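Local structure of probable arylamine n-acetyl transferase (4GUZ) at residues Gln127-Pro138 / Ser187-Pro195; Arg219-His229 / Leu233-Pro243. The protein probably transfers the acetyl group of acetyl coenzyme A to arylamine substrates. All coordinates share one frame; numbering follows the deposited sequence.

Contact 1: residues Gln127-Pro138 / Ser187-Pro195; sequences QWLCDVGFGTSP and SRHTFVLEP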
# COMPACT_ATOMS: atom_id res chain seq x y z
N GLN A 127 -17.40 -5.06 -9.56
CA GLN A 127 -16.37 -5.22 -8.54
C GLN A 127 -15.21 -4.26 -8.83
O GLN A 127 -14.83 -4.08 -9.99
CB GLN A 127 -15.90 -6.67 -8.46
CG GLN A 127 -16.95 -7.55 -7.77
CD GLN A 127 -16.44 -8.93 -7.47
OE1 GLN A 127 -16.24 -9.28 -6.32
NE2 GLN A 127 -16.24 -9.74 -8.50
N TRP A 128 -14.70 -3.61 -7.79
CA TRP A 128 -13.65 -2.60 -7.86
C TRP A 128 -12.48 -2.96 -6.97
O TRP A 128 -12.62 -3.06 -5.75
CB TRP A 128 -14.22 -1.24 -7.44
CG TRP A 128 -15.24 -0.74 -8.42
CD1 TRP A 128 -16.58 -1.00 -8.41
CD2 TRP A 128 -14.99 0.05 -9.59
NE1 TRP A 128 -17.18 -0.40 -9.49
CE2 TRP A 128 -16.23 0.23 -10.25
CE3 TRP A 128 -13.83 0.61 -10.16
CZ2 TRP A 128 -16.35 0.98 -11.43
CZ3 TRP A 128 -13.96 1.34 -11.33
CH2 TRP A 128 -15.21 1.53 -11.95
N LEU A 129 -11.30 -3.09 -7.58
CA LEU A 129 -10.08 -3.38 -6.83
C LEU A 129 -9.55 -2.11 -6.20
O LEU A 129 -9.29 -1.13 -6.92
CB LEU A 129 -9.02 -4.00 -7.77
CG LEU A 129 -7.65 -4.28 -7.12
CD1 LEU A 129 -7.76 -5.30 -6.03
CD2 LEU A 129 -6.61 -4.63 -8.19
N CYS A 130 -9.37 -2.11 -4.86
CA CYS A 130 -8.80 -0.95 -4.18
C CYS A 130 -7.43 -1.34 -3.63
O CYS A 130 -7.30 -1.84 -2.50
CB CYS A 130 -9.73 -0.44 -3.08
SG CYS A 130 -11.32 0.19 -3.69
N ASP A 131 -6.40 -1.13 -4.46
CA ASP A 131 -5.00 -1.44 -4.09
C ASP A 131 -4.42 -0.17 -3.49
O ASP A 131 -3.75 0.61 -4.17
CB ASP A 131 -4.24 -1.91 -5.31
CG ASP A 131 -2.88 -2.52 -5.01
OD1 ASP A 131 -2.51 -2.59 -3.81
OD2 ASP A 131 -2.19 -2.92 -5.96
N VAL A 132 -4.74 0.07 -2.23
CA VAL A 132 -4.42 1.35 -1.56
C VAL A 132 -3.07 1.38 -0.82
O VAL A 132 -2.61 2.48 -0.48
CB VAL A 132 -5.55 1.79 -0.59
CG1 VAL A 132 -6.89 1.96 -1.32
CG2 VAL A 132 -5.67 0.85 0.62
N GLY A 133 -2.49 0.22 -0.53
CA GLY A 133 -1.28 0.15 0.27
C GLY A 133 -0.05 -0.44 -0.38
O GLY A 133 0.78 -0.99 0.32
N PHE A 134 0.14 -0.24 -1.69
CA PHE A 134 1.31 -0.76 -2.40
C PHE A 134 2.50 0.22 -2.37
O PHE A 134 3.63 -0.20 -2.60
CB PHE A 134 0.92 -1.14 -3.85
CG PHE A 134 2.00 -1.83 -4.66
CD1 PHE A 134 2.24 -3.19 -4.51
CD2 PHE A 134 2.77 -1.11 -5.57
CE1 PHE A 134 3.24 -3.82 -5.26
CE2 PHE A 134 3.78 -1.75 -6.32
CZ PHE A 134 4.01 -3.10 -6.15
N GLY A 135 2.27 1.49 -2.04
CA GLY A 135 3.33 2.50 -2.04
C GLY A 135 3.18 3.27 -3.33
O GLY A 135 2.60 4.36 -3.32
N THR A 136 3.53 2.64 -4.48
CA THR A 136 3.32 3.25 -5.82
C THR A 136 1.97 2.75 -6.31
O THR A 136 1.82 2.24 -7.42
CB THR A 136 4.47 2.95 -6.78
OG1 THR A 136 4.72 1.54 -6.80
CG2 THR A 136 5.75 3.72 -6.42
N SER A 137 0.99 2.92 -5.45
CA SER A 137 -0.36 2.45 -5.62
C SER A 137 -1.15 3.16 -6.71
O SER A 137 -0.98 4.36 -6.93
CB SER A 137 -1.12 2.65 -4.30
OG SER A 137 -1.11 1.47 -3.53
N PRO A 138 -2.11 2.44 -7.33
CA PRO A 138 -3.05 3.11 -8.22
C PRO A 138 -3.78 4.20 -7.45
O PRO A 138 -4.04 4.04 -6.24
CB PRO A 138 -4.00 1.98 -8.62
CG PRO A 138 -3.19 0.74 -8.48
CD PRO A 138 -2.45 1.01 -7.21
N SER A 187 4.85 -7.28 -14.66
CA SER A 187 3.90 -7.78 -13.65
C SER A 187 4.23 -7.20 -12.28
O SER A 187 5.40 -7.19 -11.89
CB SER A 187 3.88 -9.30 -13.58
OG SER A 187 5.10 -9.82 -13.07
N ARG A 188 3.21 -6.70 -11.55
CA ARG A 188 3.39 -6.21 -10.18
C ARG A 188 3.05 -7.33 -9.23
O ARG A 188 3.90 -7.83 -8.52
CB ARG A 188 2.51 -4.99 -9.88
CG ARG A 188 3.19 -3.68 -10.06
CD ARG A 188 2.32 -2.60 -9.47
NE ARG A 188 2.92 -1.30 -9.75
CZ ARG A 188 2.42 -0.15 -9.35
NH1 ARG A 188 1.28 -0.11 -8.66
NH2 ARG A 188 3.04 0.98 -9.65
N HIS A 189 1.78 -7.72 -9.23
CA HIS A 189 1.29 -8.81 -8.39
C HIS A 189 0.22 -9.62 -9.10
O HIS A 189 -0.34 -9.18 -10.11
CB HIS A 189 0.73 -8.24 -7.05
CG HIS A 189 -0.34 -7.18 -7.18
ND1 HIS A 189 -1.61 -7.49 -7.63
CD2 HIS A 189 -0.32 -5.89 -6.77
CE1 HIS A 189 -2.29 -6.36 -7.58
NE2 HIS A 189 -1.56 -5.37 -7.04
N THR A 190 -0.05 -10.81 -8.58
CA THR A 190 -1.16 -11.66 -9.01
C THR A 190 -2.08 -11.75 -7.81
O THR A 190 -1.61 -11.69 -6.68
CB THR A 190 -0.74 -13.05 -9.51
OG1 THR A 190 -0.17 -13.81 -8.43
CG2 THR A 190 0.18 -13.00 -10.73
N PHE A 191 -3.38 -11.88 -8.02
CA PHE A 191 -4.30 -12.03 -6.89
C PHE A 191 -5.45 -12.93 -7.28
O PHE A 191 -5.73 -13.12 -8.45
CB PHE A 191 -4.82 -10.68 -6.35
CG PHE A 191 -5.56 -9.81 -7.35
CD1 PHE A 191 -4.87 -8.90 -8.14
CD2 PHE A 191 -6.94 -9.87 -7.46
CE1 PHE A 191 -5.55 -8.12 -9.08
CE2 PHE A 191 -7.62 -9.09 -8.39
CZ PHE A 191 -6.92 -8.20 -9.18
N VAL A 192 -6.12 -13.48 -6.27
CA VAL A 192 -7.34 -14.29 -6.36
C VAL A 192 -8.35 -13.61 -5.44
O VAL A 192 -7.96 -12.91 -4.51
CB VAL A 192 -7.09 -15.78 -6.01
CG1 VAL A 192 -6.14 -16.44 -7.02
CG2 VAL A 192 -6.58 -15.94 -4.59
N LEU A 193 -9.65 -13.82 -5.69
CA LEU A 193 -10.68 -13.15 -4.92
C LEU A 193 -11.06 -13.89 -3.64
O LEU A 193 -12.01 -13.46 -2.99
CB LEU A 193 -11.92 -12.94 -5.77
CG LEU A 193 -11.70 -12.13 -7.08
CD1 LEU A 193 -13.02 -12.00 -7.83
CD2 LEU A 193 -11.08 -10.74 -6.79
N GLU A 194 -10.34 -14.97 -3.25
CA GLU A 194 -10.65 -15.66 -1.99
C GLU A 194 -10.69 -14.65 -0.84
O GLU A 194 -9.69 -13.95 -0.62
CB GLU A 194 -9.60 -16.76 -1.69
CG GLU A 194 -10.04 -17.72 -0.57
CD GLU A 194 -11.34 -18.47 -0.85
OE1 GLU A 194 -11.51 -19.00 -1.97
OE2 GLU A 194 -12.23 -18.44 0.03
N PRO A 195 -11.82 -14.54 -0.10
CA PRO A 195 -11.89 -13.54 0.99
C PRO A 195 -10.85 -13.78 2.08
O PRO A 195 -10.58 -14.92 2.47
CB PRO A 195 -13.33 -13.68 1.53
CG PRO A 195 -14.09 -14.27 0.40
CD PRO A 195 -13.13 -15.21 -0.27
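D131, probably the aspartate of the Cys-His-Asp triad of arylamine N-acetyltransferases, meets H189 inside the curled antiparallel sheet to which strands 126-130 and 185-196 both belong. Strands 116-123 and 96-104 lie between these two, yet the curl brings their CA atoms to 10.0 Å at L129 and L193, and side chains from the two strands meet inside the curl. H189 NE2 donates to D131 OD2 over 2.8 Å. The acceptor lies in the imidazole plane, whereas the N-H arrives from above the carboxylate plane, 43° out of it. The other oxygen, OD1, accepts a hydrogen bond from H116, the probable triad histidine. Aspartate suits this place because its two oxygens serve two histidines, and those bonds fix the carboxylate's rotation. With CG of H189 held between the backbone N and the carbonyl carbon (chi1 55°), its ring rises from the strand toward D131.

Further along the strands the contact turns apolar: CD2 of L129 reaches CZ of F191 at 3.7 Å, and CD1 lies over that ring's face. Toward the far end of the contact, CD1 of L193 brushes the amide of Q127, whose OE1 bonds to Y98.

At the other end R188 is extended from CG to NE, and F134 CE2 lies over one face of its guanidinium, offset toward the rim, with the planes 19° apart. NE forms a salt bridge with E175. The planar guanidinium, with several N-H groups, also makes two weak bonds to one carbonyl of the inverse gamma turn centred on T136: NH1 lies 2.7 Å and NH2 2.8 Å from T136 O.

Contact 2: residues Arg219-His229 / Leu233-Pro243; sequences RAFVQQISPDH and LDHRELHEIQP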
# COMPACT_ATOMS: atom_id res chain seq x y z
N ARG A 219 15.66 -4.15 5.50
CA ARG A 219 16.14 -2.90 4.90
C ARG A 219 15.02 -1.91 4.60
O ARG A 219 13.96 -2.31 4.15
CB ARG A 219 16.93 -3.21 3.63
CG ARG A 219 18.25 -3.94 3.93
CD ARG A 219 18.74 -4.76 2.76
NE ARG A 219 18.84 -3.97 1.53
CZ ARG A 219 19.92 -3.32 1.12
NH1 ARG A 219 21.03 -3.34 1.85
NH2 ARG A 219 19.91 -2.65 -0.02
N ALA A 220 15.28 -0.60 4.87
CA ALA A 220 14.35 0.50 4.69
C ALA A 220 13.78 0.56 3.27
O ALA A 220 14.50 0.41 2.30
CB ALA A 220 15.03 1.82 5.02
N PHE A 221 12.45 0.70 3.18
CA PHE A 221 11.73 0.84 1.91
C PHE A 221 10.66 1.87 2.17
O PHE A 221 9.80 1.66 3.02
CB PHE A 221 11.16 -0.48 1.39
CG PHE A 221 11.00 -0.51 -0.12
CD1 PHE A 221 12.11 -0.67 -0.95
CD2 PHE A 221 9.75 -0.42 -0.71
CE1 PHE A 221 11.97 -0.69 -2.34
CE2 PHE A 221 9.60 -0.51 -2.11
CZ PHE A 221 10.71 -0.64 -2.91
N VAL A 222 10.79 3.03 1.53
CA VAL A 222 9.88 4.16 1.72
C VAL A 222 9.36 4.60 0.36
O VAL A 222 10.13 4.61 -0.61
CB VAL A 222 10.60 5.29 2.50
CG1 VAL A 222 9.68 6.47 2.76
CG2 VAL A 222 11.17 4.77 3.83
N GLN A 223 8.05 4.88 0.25
CA GLN A 223 7.51 5.20 -1.08
C GLN A 223 6.54 6.36 -1.03
O GLN A 223 5.91 6.60 -0.00
CB GLN A 223 6.79 3.96 -1.66
CG GLN A 223 7.66 2.67 -1.75
CD GLN A 223 6.89 1.59 -2.44
OE1 GLN A 223 6.60 1.69 -3.63
NE2 GLN A 223 6.49 0.54 -1.70
N GLN A 224 6.41 7.07 -2.17
CA GLN A 224 5.46 8.17 -2.31
C GLN A 224 5.09 8.28 -3.77
O GLN A 224 5.97 8.20 -4.62
CB GLN A 224 6.06 9.51 -1.77
CG GLN A 224 5.13 10.73 -1.93
CD GLN A 224 5.90 12.01 -1.66
OE1 GLN A 224 6.13 12.40 -0.50
NE2 GLN A 224 6.38 12.63 -2.72
N ILE A 225 3.78 8.44 -4.08
CA ILE A 225 3.35 8.58 -5.47
C ILE A 225 2.46 9.83 -5.59
O ILE A 225 1.79 10.23 -4.63
CB ILE A 225 2.68 7.28 -6.02
CG1 ILE A 225 2.54 7.29 -7.57
CG2 ILE A 225 1.37 6.95 -5.29
CD1 ILE A 225 2.24 5.93 -8.30
N SER A 226 2.55 10.47 -6.75
CA SER A 226 1.81 11.65 -7.14
C SER A 226 1.22 11.39 -8.52
O SER A 226 1.66 10.45 -9.19
CB SER A 226 2.76 12.86 -7.18
OG SER A 226 3.36 13.12 -5.92
N PRO A 227 0.32 12.26 -9.07
CA PRO A 227 -0.19 12.01 -10.43
C PRO A 227 0.91 11.99 -11.52
O PRO A 227 0.77 11.27 -12.51
CB PRO A 227 -1.16 13.18 -10.65
CG PRO A 227 -1.62 13.55 -9.28
CD PRO A 227 -0.35 13.43 -8.46
N ASP A 228 2.00 12.76 -11.34
CA ASP A 228 3.03 12.83 -12.38
C ASP A 228 4.45 12.67 -11.81
O ASP A 228 5.43 13.13 -12.41
CB ASP A 228 2.88 14.16 -13.16
CG ASP A 228 3.66 14.25 -14.47
OD1 ASP A 228 3.66 13.26 -15.23
OD2 ASP A 228 4.30 15.30 -14.72
N HIS A 229 4.57 11.90 -10.70
CA HIS A 229 5.87 11.69 -10.07
C HIS A 229 5.82 10.64 -8.99
O HIS A 229 4.76 10.41 -8.43
CB HIS A 229 6.36 13.01 -9.43
CG HIS A 229 7.84 13.17 -9.47
ND1 HIS A 229 8.51 13.47 -10.65
CD2 HIS A 229 8.75 13.09 -8.46
CE1 HIS A 229 9.79 13.54 -10.33
NE2 HIS A 229 9.98 13.32 -9.02
N LEU A 233 12.71 5.23 -1.66
CA LEU A 233 13.98 5.07 -0.99
C LEU A 233 14.20 3.57 -0.80
O LEU A 233 13.42 2.90 -0.11
CB LEU A 233 14.02 5.84 0.35
CG LEU A 233 15.29 5.66 1.18
CD1 LEU A 233 16.50 6.32 0.51
CD2 LEU A 233 15.10 6.20 2.58
N ASP A 234 15.21 3.02 -1.48
CA ASP A 234 15.50 1.60 -1.41
C ASP A 234 16.77 1.49 -0.56
O ASP A 234 17.88 1.64 -1.08
CB ASP A 234 15.66 1.02 -2.84
CG ASP A 234 15.79 -0.49 -2.89
OD1 ASP A 234 15.76 -1.13 -1.81
OD2 ASP A 234 15.92 -1.04 -4.02
N HIS A 235 16.58 1.37 0.77
CA HIS A 235 17.62 1.33 1.80
C HIS A 235 18.25 2.74 1.87
O HIS A 235 17.63 3.63 2.46
CB HIS A 235 18.64 0.20 1.57
CG HIS A 235 19.54 -0.08 2.74
ND1 HIS A 235 19.02 -0.34 3.99
CD2 HIS A 235 20.88 -0.18 2.79
CE1 HIS A 235 20.07 -0.56 4.77
NE2 HIS A 235 21.21 -0.49 4.09
N ARG A 236 19.39 2.97 1.20
CA ARG A 236 20.05 4.29 1.15
C ARG A 236 20.03 4.87 -0.29
O ARG A 236 20.60 5.93 -0.54
CB ARG A 236 21.51 4.17 1.65
CG ARG A 236 21.63 4.10 3.17
CD ARG A 236 23.02 3.66 3.61
NE ARG A 236 24.09 4.52 3.08
CZ ARG A 236 25.38 4.38 3.37
NH1 ARG A 236 25.79 3.43 4.20
NH2 ARG A 236 26.27 5.21 2.83
N GLU A 237 19.42 4.16 -1.24
CA GLU A 237 19.36 4.60 -2.63
C GLU A 237 18.06 5.32 -2.89
O GLU A 237 16.99 4.72 -2.75
CB GLU A 237 19.49 3.41 -3.58
CG GLU A 237 19.88 3.79 -5.00
CD GLU A 237 21.31 4.25 -5.22
OE1 GLU A 237 22.21 3.89 -4.42
OE2 GLU A 237 21.56 4.87 -6.27
N LEU A 238 18.14 6.58 -3.28
CA LEU A 238 16.93 7.34 -3.56
C LEU A 238 16.62 7.27 -5.03
O LEU A 238 17.42 7.74 -5.82
CB LEU A 238 17.06 8.81 -3.11
CG LEU A 238 15.81 9.70 -3.32
CD1 LEU A 238 14.60 9.21 -2.51
CD2 LEU A 238 16.14 11.16 -2.97
N HIS A 239 15.45 6.73 -5.37
CA HIS A 239 14.96 6.63 -6.75
C HIS A 239 13.96 7.76 -7.00
O HIS A 239 13.02 7.95 -6.22
CB HIS A 239 14.28 5.26 -7.01
CG HIS A 239 15.18 4.07 -6.94
ND1 HIS A 239 15.23 3.15 -7.96
CD2 HIS A 239 16.02 3.68 -5.95
CE1 HIS A 239 16.11 2.23 -7.58
NE2 HIS A 239 16.60 2.50 -6.37
N GLU A 240 14.19 8.56 -8.05
CA GLU A 240 13.23 9.62 -8.40
C GLU A 240 12.65 9.26 -9.74
O GLU A 240 13.39 9.16 -10.71
CB GLU A 240 13.91 11.00 -8.39
CG GLU A 240 12.97 12.09 -8.86
CD GLU A 240 13.34 13.52 -8.56
OE1 GLU A 240 14.44 13.77 -8.02
OE2 GLU A 240 12.49 14.40 -8.86
N ILE A 241 11.32 9.02 -9.81
CA ILE A 241 10.68 8.50 -11.01
C ILE A 241 9.78 9.53 -11.69
O ILE A 241 8.89 10.10 -11.07
CB ILE A 241 9.84 7.23 -10.65
CG1 ILE A 241 10.67 6.20 -9.82
CG2 ILE A 241 9.21 6.58 -11.90
CD1 ILE A 241 9.80 5.28 -8.93
N GLN A 242 9.98 9.68 -13.00
CA GLN A 242 9.18 10.54 -13.86
C GLN A 242 8.39 9.61 -14.78
O GLN A 242 8.94 9.03 -15.73
CB GLN A 242 10.04 11.56 -14.65
CG GLN A 242 9.20 12.42 -15.62
CD GLN A 242 8.03 13.12 -14.94
OE1 GLN A 242 8.19 13.84 -13.94
NE2 GLN A 242 6.81 12.92 -15.46
N PRO A 243 7.12 9.35 -14.43
CA PRO A 243 6.30 8.45 -15.26
C PRO A 243 6.29 8.88 -16.73
O PRO A 243 6.19 10.07 -17.01
CB PRO A 243 4.90 8.56 -14.64
CG PRO A 243 4.93 9.84 -13.86
CD PRO A 243 6.32 9.96 -13.35
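Antiparallel pairing joins A220-V222 to L233-H235: V222 and L233 form a hydrogen-bonded pair, with V222 N to L233 O at 3.1 Å and L233 N to V222 O at 2.9 Å. F221 and D234 are the adjoining non-hydrogen-bonded pair, and H235 N closes on A220 O at 2.8 Å. Beyond this, the type II' turn D234-E237 leads into strand 237-242, which runs the same way as 221-226.

V222 and L233 meet through their CB atoms on the face covered by helix 254-263, where branched apolar residues fit. Opposite, the carboxylate of D234 stands at the F221 ring edge, in the ring plane, where aromatic hydrogens can favour an oxygen. Outside the paired strands, R219 bends at chi3 (53°) and lays its guanidinium on H235, centres 3.9 Å apart and planes at 28°.

The whole is an antiparallel meander: strand 229-234 runs between 221-226 and 237-242, and the type I turn S226-H229 brings the first segment back beside Q242. There D228 OD1, also bonded to S154, accepts from Q242 NE2, which comes from above the aspartate's carboxylate plane, 3.2 Å away. H229, with I241 O over one ring face, uses both nitrogens: ND1 makes a weak bond to Q242 OE1, while NE2 donates to E240 OE2 at 2.7 Å, meeting the carboxylate on its anti side.

The segments of contact 1 all precede those of contact 2 in the chain, and the two contacts belong to different antiparallel sheets; their centres lie about 19 Å apart. The loop after strand 126-130 nevertheless touches strand 221-226. The side-chain amide of Q223 lies against the turn at F134-T136, its NE2 3.1 Å from F134 O and its OE1 3.3 Å from T136 N. Beside it, I225 CG2 packs 3.5 Å from G135 O. The 131-138 loop, which begins at the probable triad aspartate, is thus the part of contact 1 that touches contact 2, and it does so at Q223 and I225.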